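Local atomic coordinates of mevalonate kinase (Staphylococcus aureus, PDB entry 2X7I), a protein that probably phosphorylates mevalonate with ATP to give 5-phosphomevalonate, an early step of isoprenoid biosynthesis. Residues V32-A36 / T301-N305; G261-G265 / L277-K281. All blocks are in the same frame, centred on the assembly; numbering follows the deposited sequence.

Interaction 1: V32-A36 / T301-N305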
ATOM      1  N   VAL A  32      -7.128   0.012   3.543  1.00 45.16           N
ATOM      2  CA  VAL A  32      -7.001  -1.194   4.358  1.00 46.01           C
ATOM      3  C   VAL A  32      -5.556  -1.664   4.327  1.00 46.28           C
ATOM      4  O   VAL A  32      -4.840  -1.370   3.363  1.00 46.41           O
ATOM      5  CB  VAL A  32      -7.903  -2.365   3.849  1.00 46.42           C
ATOM      6  CG1 VAL A  32      -9.359  -1.976   3.895  1.00 46.46           C
ATOM      7  CG2 VAL A  32      -7.493  -2.800   2.439  1.00 46.31           C
ATOM      8  N   PRO A  33      -5.128  -2.413   5.359  1.00 47.19           N
ATOM      9  CA  PRO A  33      -3.788  -2.984   5.352  1.00 47.79           C
ATOM     10  C   PRO A  33      -3.577  -3.895   4.151  1.00 48.44           C
ATOM     11  O   PRO A  33      -4.495  -4.599   3.758  1.00 48.99           O
ATOM     12  CB  PRO A  33      -3.740  -3.807   6.649  1.00 48.79           C
ATOM     13  CG  PRO A  33      -4.827  -3.304   7.488  1.00 48.49           C
ATOM     14  CD  PRO A  33      -5.881  -2.798   6.567  1.00 48.17           C
ATOM     15  N   PHE A  34      -2.384  -3.857   3.569  1.00 48.36           N
ATOM     16  CA  PHE A  34      -2.025  -4.752   2.471  1.00 49.12           C
ATOM     17  C   PHE A  34      -1.024  -5.771   3.018  1.00 50.09           C
ATOM     18  O   PHE A  34       0.186  -5.587   2.939  1.00 49.51           O
ATOM     19  CB  PHE A  34      -1.448  -3.928   1.314  1.00 48.28           C
ATOM     20  CG  PHE A  34      -1.015  -4.736   0.110  1.00 49.05           C
ATOM     21  CD1 PHE A  34      -1.764  -5.795  -0.355  1.00 50.66           C
ATOM     22  CD2 PHE A  34       0.141  -4.387  -0.584  1.00 49.31           C
ATOM     23  CE1 PHE A  34      -1.368  -6.508  -1.469  1.00 51.89           C
ATOM     24  CE2 PHE A  34       0.537  -5.089  -1.703  1.00 50.72           C
ATOM     25  CZ  PHE A  34      -0.220  -6.156  -2.145  1.00 51.54           C
ATOM     26  N   ASN A  35      -1.560  -6.846   3.580  1.00 51.85           N
ATOM     27  CA  ASN A  35      -0.765  -7.851   4.298  1.00 53.71           C
ATOM     28  C   ASN A  35       0.184  -8.647   3.412  1.00 54.73           C
ATOM     29  O   ASN A  35       1.125  -9.250   3.915  1.00 55.71           O
ATOM     30  CB  ASN A  35      -1.679  -8.825   5.040  1.00 54.95           C
ATOM     31  CG  ASN A  35      -2.552  -8.139   6.069  1.00 55.56           C
ATOM     32  OD1 ASN A  35      -2.054  -7.466   6.973  1.00 56.82           O
ATOM     33  ND2 ASN A  35      -3.863  -8.314   5.947  1.00 56.19           N
ATOM     34  N   ALA A  36      -0.076  -8.673   2.108  1.00 54.93           N
ATOM     35  CA  ALA A  36       0.801  -9.361   1.165  1.00 56.46           C
ATOM     36  C   ALA A  36       2.119  -8.595   0.940  1.00 56.20           C
ATOM     37  O   ALA A  36       3.135  -9.188   0.576  1.00 56.75           O
ATOM     38  CB  ALA A  36       0.080  -9.585  -0.160  1.00 56.63           C
ATOM     39  N   THR A 301       2.115  -9.400  -9.348  1.00 56.62           N
ATOM     40  CA  THR A 301       0.824  -9.679  -8.725  1.00 55.29           C
ATOM     41  C   THR A 301       0.944 -10.099  -7.263  1.00 54.81           C
ATOM     42  O   THR A 301       1.995 -10.534  -6.824  1.00 56.10           O
ATOM     43  CB  THR A 301       0.041 -10.769  -9.495  1.00 56.44           C
ATOM     44  OG1 THR A 301       0.820 -11.969  -9.557  1.00 58.33           O
ATOM     45  CG2 THR A 301      -0.292 -10.291 -10.917  1.00 56.17           C
ATOM     46  N   TRP A 302      -0.144  -9.923  -6.517  1.00 53.75           N
ATOM     47  CA  TRP A 302      -0.255 -10.404  -5.132  1.00 53.97           C
ATOM     48  C   TRP A 302      -1.664 -10.931  -4.871  1.00 53.57           C
ATOM     49  O   TRP A 302      -2.636 -10.444  -5.452  1.00 52.69           O
ATOM     50  CB  TRP A 302       0.006  -9.278  -4.124  1.00 53.11           C
ATOM     51  CG  TRP A 302       1.336  -8.586  -4.213  1.00 52.80           C
ATOM     52  CD1 TRP A 302       2.441  -8.847  -3.472  1.00 54.26           C
ATOM     53  CD2 TRP A 302       1.674  -7.486  -5.065  1.00 52.16           C
ATOM     54  NE1 TRP A 302       3.461  -7.984  -3.813  1.00 54.99           N
ATOM     55  CE2 TRP A 302       3.014  -7.140  -4.791  1.00 52.39           C
ATOM     56  CE3 TRP A 302       0.977  -6.766  -6.039  1.00 50.13           C
ATOM     57  CZ2 TRP A 302       3.671  -6.106  -5.455  1.00 52.85           C
ATOM     58  CZ3 TRP A 302       1.627  -5.737  -6.695  1.00 50.56           C
ATOM     59  CH2 TRP A 302       2.959  -5.411  -6.400  1.00 51.04           C
ATOM     60  N   ILE A 303      -1.774 -11.906  -3.980  1.00 54.72           N
ATOM     61  CA  ILE A 303      -3.063 -12.392  -3.537  1.00 54.89           C
ATOM     62  C   ILE A 303      -3.269 -11.963  -2.093  1.00 54.90           C
ATOM     63  O   ILE A 303      -2.472 -12.298  -1.219  1.00 56.08           O
ATOM     64  CB  ILE A 303      -3.182 -13.927  -3.666  1.00 56.95           C
ATOM     65  CG1 ILE A 303      -3.161 -14.342  -5.142  1.00 57.28           C
ATOM     66  CG2 ILE A 303      -4.468 -14.412  -3.009  1.00 56.73           C
ATOM     67  CD1 ILE A 303      -3.080 -15.842  -5.363  1.00 59.19           C
ATOM     68  N   GLU A 304      -4.336 -11.201  -1.862  1.00 54.31           N
ATOM     69  CA  GLU A 304      -4.701 -10.736  -0.535  1.00 54.77           C
ATOM     70  C   GLU A 304      -5.927 -11.502  -0.039  1.00 55.99           C
ATOM     71  O   GLU A 304      -6.995 -11.441  -0.656  1.00 55.45           O
ATOM     72  CB  GLU A 304      -5.008  -9.237  -0.592  1.00 53.31           C
ATOM     73  CG  GLU A 304      -5.279  -8.567   0.765  1.00 54.01           C
ATOM     74  CD  GLU A 304      -4.029  -8.371   1.611  1.00 55.52           C
ATOM     75  OE1 GLU A 304      -2.902  -8.487   1.077  1.00 56.54           O
ATOM     76  OE2 GLU A 304      -4.181  -8.087   2.820  1.00 56.63           O
ATOM     77  N   ASN A 305      -5.766 -12.226   1.066  1.00 58.07           N
ATOM     78  CA  ASN A 305      -6.905 -12.794   1.792  1.00 59.81           C
ATOM     79  C   ASN A 305      -7.594 -11.661   2.532  1.00 59.38           C
ATOM     80  O   ASN A 305      -6.931 -10.882   3.213  1.00 59.44           O
ATOM     81  CB  ASN A 305      -6.444 -13.858   2.786  1.00 62.06           C
ATOM     82  CG  ASN A 305      -7.602 -14.655   3.394  1.00 64.09           C
ATOM     83  OD1 ASN A 305      -8.761 -14.219   3.398  1.00 63.60           O
ATOM     84  ND2 ASN A 305      -7.281 -15.829   3.920  1.00 65.15           N
TER

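Interaction 2: G261-G265 / L277-K281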
ATOM      1  N   GLY A 261     -12.428 -15.870 -13.761  1.00 62.57           N
ATOM      2  CA  GLY A 261     -13.148 -16.023 -12.494  1.00 62.17           C
ATOM      3  C   GLY A 261     -13.239 -14.822 -11.561  1.00 60.01           C
ATOM      4  O   GLY A 261     -13.856 -14.930 -10.503  1.00 60.03           O
ATOM      5  N   ALA A 262     -12.632 -13.693 -11.928  1.00 58.44           N
ATOM      6  CA  ALA A 262     -12.765 -12.467 -11.140  1.00 56.74           C
ATOM      7  C   ALA A 262     -14.196 -11.950 -11.275  1.00 56.95           C
ATOM      8  O   ALA A 262     -14.662 -11.736 -12.387  1.00 57.87           O
ATOM      9  CB  ALA A 262     -11.770 -11.400 -11.603  1.00 55.20           C
ATOM     10  N   ILE A 263     -14.877 -11.759 -10.143  1.00 56.52           N
ATOM     11  CA  ILE A 263     -16.271 -11.309 -10.131  1.00 57.16           C
ATOM     12  C   ILE A 263     -16.395  -9.803 -10.146  1.00 55.93           C
ATOM     13  O   ILE A 263     -17.493  -9.276 -10.292  1.00 56.94           O
ATOM     14  CB  ILE A 263     -17.073 -11.865  -8.909  1.00 58.16           C
ATOM     15  CG1 ILE A 263     -16.544 -11.320  -7.572  1.00 56.24           C
ATOM     16  CG2 ILE A 263     -17.054 -13.388  -8.908  1.00 59.36           C
ATOM     17  CD1 ILE A 263     -17.362 -11.774  -6.380  1.00 56.36           C
ATOM     18  N   ALA A 264     -15.271  -9.111  -9.987  1.00 54.58           N
ATOM     19  CA  ALA A 264     -15.256  -7.652  -9.978  1.00 53.42           C
ATOM     20  C   ALA A 264     -13.851  -7.125 -10.254  1.00 52.15           C
ATOM     21  O   ALA A 264     -12.867  -7.838 -10.064  1.00 52.24           O
ATOM     22  CB  ALA A 264     -15.777  -7.119  -8.637  1.00 52.60           C
ATOM     23  N   GLY A 265     -13.774  -5.872 -10.689  1.00 51.53           N
ATOM     24  CA  GLY A 265     -12.509  -5.227 -11.005  1.00 50.69           C
ATOM     25  C   GLY A 265     -12.603  -3.711 -10.962  1.00 50.22           C
ATOM     26  O   GLY A 265     -13.643  -3.132 -11.305  1.00 50.73           O
ATOM     27  N   LEU A 277      -7.314  -4.037  -8.980  1.00 49.01           N
ATOM     28  CA  LEU A 277      -7.830  -4.892  -7.919  1.00 48.79           C
ATOM     29  C   LEU A 277      -8.941  -5.788  -8.483  1.00 49.96           C
ATOM     30  O   LEU A 277      -9.932  -5.278  -9.010  1.00 49.91           O
ATOM     31  CB  LEU A 277      -8.375  -4.035  -6.769  1.00 47.67           C
ATOM     32  CG  LEU A 277      -7.501  -2.862  -6.299  1.00 46.56           C
ATOM     33  CD1 LEU A 277      -8.227  -1.991  -5.291  1.00 44.53           C
ATOM     34  CD2 LEU A 277      -6.195  -3.361  -5.720  1.00 46.69           C
ATOM     35  N   LEU A 278      -8.770  -7.106  -8.383  1.00 50.73           N
ATOM     36  CA  LEU A 278      -9.790  -8.058  -8.845  1.00 52.06           C
ATOM     37  C   LEU A 278     -10.274  -8.906  -7.675  1.00 52.70           C
ATOM     38  O   LEU A 278      -9.471  -9.372  -6.873  1.00 52.99           O
ATOM     39  CB  LEU A 278      -9.241  -8.981  -9.946  1.00 53.08           C
ATOM     40  CG  LEU A 278      -8.671  -8.289 -11.194  1.00 52.74           C
ATOM     41  CD1 LEU A 278      -7.970  -9.290 -12.121  1.00 53.12           C
ATOM     42  CD2 LEU A 278      -9.763  -7.549 -11.931  1.00 51.94           C
ATOM     43  N   LEU A 279     -11.586  -9.108  -7.592  1.00 53.22           N
ATOM     44  CA  LEU A 279     -12.185  -9.838  -6.491  1.00 53.73           C
ATOM     45  C   LEU A 279     -12.512 -11.265  -6.912  1.00 55.73           C
ATOM     46  O   LEU A 279     -13.112 -11.492  -7.959  1.00 56.55           O
ATOM     47  CB  LEU A 279     -13.445  -9.119  -5.997  1.00 53.36           C
ATOM     48  CG  LEU A 279     -13.258  -7.729  -5.375  1.00 51.00           C
ATOM     49  CD1 LEU A 279     -14.544  -7.279  -4.697  1.00 49.99           C
ATOM     50  CD2 LEU A 279     -12.103  -7.701  -4.371  1.00 49.70           C
ATOM     51  N   ALA A 280     -12.087 -12.221  -6.090  1.00 57.01           N
ATOM     52  CA  ALA A 280     -12.326 -13.642  -6.330  1.00 58.78           C
ATOM     53  C   ALA A 280     -12.927 -14.228  -5.072  1.00 60.21           C
ATOM     54  O   ALA A 280     -12.639 -13.759  -3.973  1.00 59.83           O
ATOM     55  CB  ALA A 280     -11.037 -14.345  -6.667  1.00 58.97           C
ATOM     56  N   LYS A 281     -13.760 -15.250  -5.243  1.00 62.43           N
ATOM     57  CA  LYS A 281     -14.471 -15.870  -4.131  1.00 64.48           C
ATOM     58  C   LYS A 281     -13.576 -16.784  -3.288  1.00 65.20           C
ATOM     59  O   LYS A 281     -13.782 -16.902  -2.077  1.00 65.85           O
ATOM     60  CB  LYS A 281     -15.673 -16.676  -4.648  1.00 66.62           C
ATOM     61  CG  LYS A 281     -16.714 -15.832  -5.378  1.00 68.00           C
ATOM     62  CD  LYS A 281     -17.880 -16.690  -5.902  1.00 71.56           C
ATOM     63  CE  LYS A 281     -19.110 -15.846  -6.235  1.00 72.45           C
ATOM     64  NZ  LYS A 281     -20.320 -16.708  -6.491  1.00 75.47           N
TER

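Interaction 1: V32-A36 / T301-N305
The carboxylate of E304 receives the corner of the chain at N35 and A36, taking hydrogen bonds from two successive backbone N-H groups. N35 N donates to E304 OE2 at 3.0 Å, meeting that oxygen on its syn side but 20° out of the carboxylate plane. A36 N donates to the syn lone pair of E304 OE1, also at 3.0 Å. With one backbone N-H on each oxygen, the carboxylate is limited in its rotation, and its negative charge is probably eased by the two backbone dipoles. A weak third bond, N35 ND2 to E304 OE2 at 3.2 Å, comes from the amide of N35. E304 reaches the corner because its chain, with CG anti to the backbone N, bends at chi2 (74°).

The aromatic part is a T-shaped pair. F34 turns an edge to a face of W302, its ring and the five-membered ring standing at 81° with centroids 5.1 Å apart. The leading atom is F34 CZ, 3.6 Å from W302 CG. The F34 ring also lies obliquely to the carboxylate, F34 CD1 being 3.3 Å from E304 OE1.

Apolar packing is modest: A36 CB sits 4.0 Å from W302 CB and also lies near I303 O.

F34 and W302 both touch V178 of strand 175-180, while P96 and M62 pack on W302 from loops. Strand 300-305 pairs with strand 175-180, and I303 packs on helix 283-295; strand 29-45 is bonded to strand 6-16 through V32 and F34. The contact thus joins an outermost strand of the four-stranded antiparallel sheet to the mixed sheet.

Interaction 2: G261-G265 / L277-K281
A262 CB fits beside L278 CB, 3.9 Å away, where the chain leaves helix 248-259 and enters the hairpin formed by strands 264-267 and 276-280. G261, with positive phi, is the C-prime residue of the Schellman motif ending that helix.

On one face of the hairpin, A264 CB rests against the side chain of L279, 4.1 Å from L279 CB and equally near L279 CD1. The small methyl gives the leucine a shallow seat, and F233 of helix 226-243 packs on both. The other face has L278 CD2 lying over G265, 3.7 Å from G265 CA; the glycine provides the hollow for this branch, since a CB there would clash with it. Farther out, I263 CG1 lies beside L279 CB, and the side chains of I263 and K281 cross at about a right angle, I263 CG2 4.2 Å from K281 CE.

Two backbone bonds tie the segments: I263 N donates to L279 O at 2.8 Å, and L279 N to A264 O at 3.1 Å. CA-H...O contacts, such as G265 CA to L277 O at 3.3 Å, supplement them. Hydrogen bonding between the segments is thus confined to the backbone, and the side chains meet one another through aliphatic carbon alone, K281 included.

Interactions 1 and 2 lie toward opposite edges of one antiparallel sheet, ordered 264-267, 276-280, 175-180, 300-305. Their centres are about 14 Å apart and their nearest atoms about 7 Å, without touching. Strand 175-180 bridges them: V178 packs on F34 and W302 of interaction 1 and on L277 of interaction 2. Helix 283-295 is a second link, meeting I303 through V290 and A262 and L278 through I289. Interaction 2 builds the hairpin edge, in the GHMP kinase C-terminal region; interaction 1, whose centre lies about 9 Å from the centre of the chain, joins the sheet to the mixed sheet. For both, what the geometry gives is packing between strands and sheets of the GHMP-kinase fold.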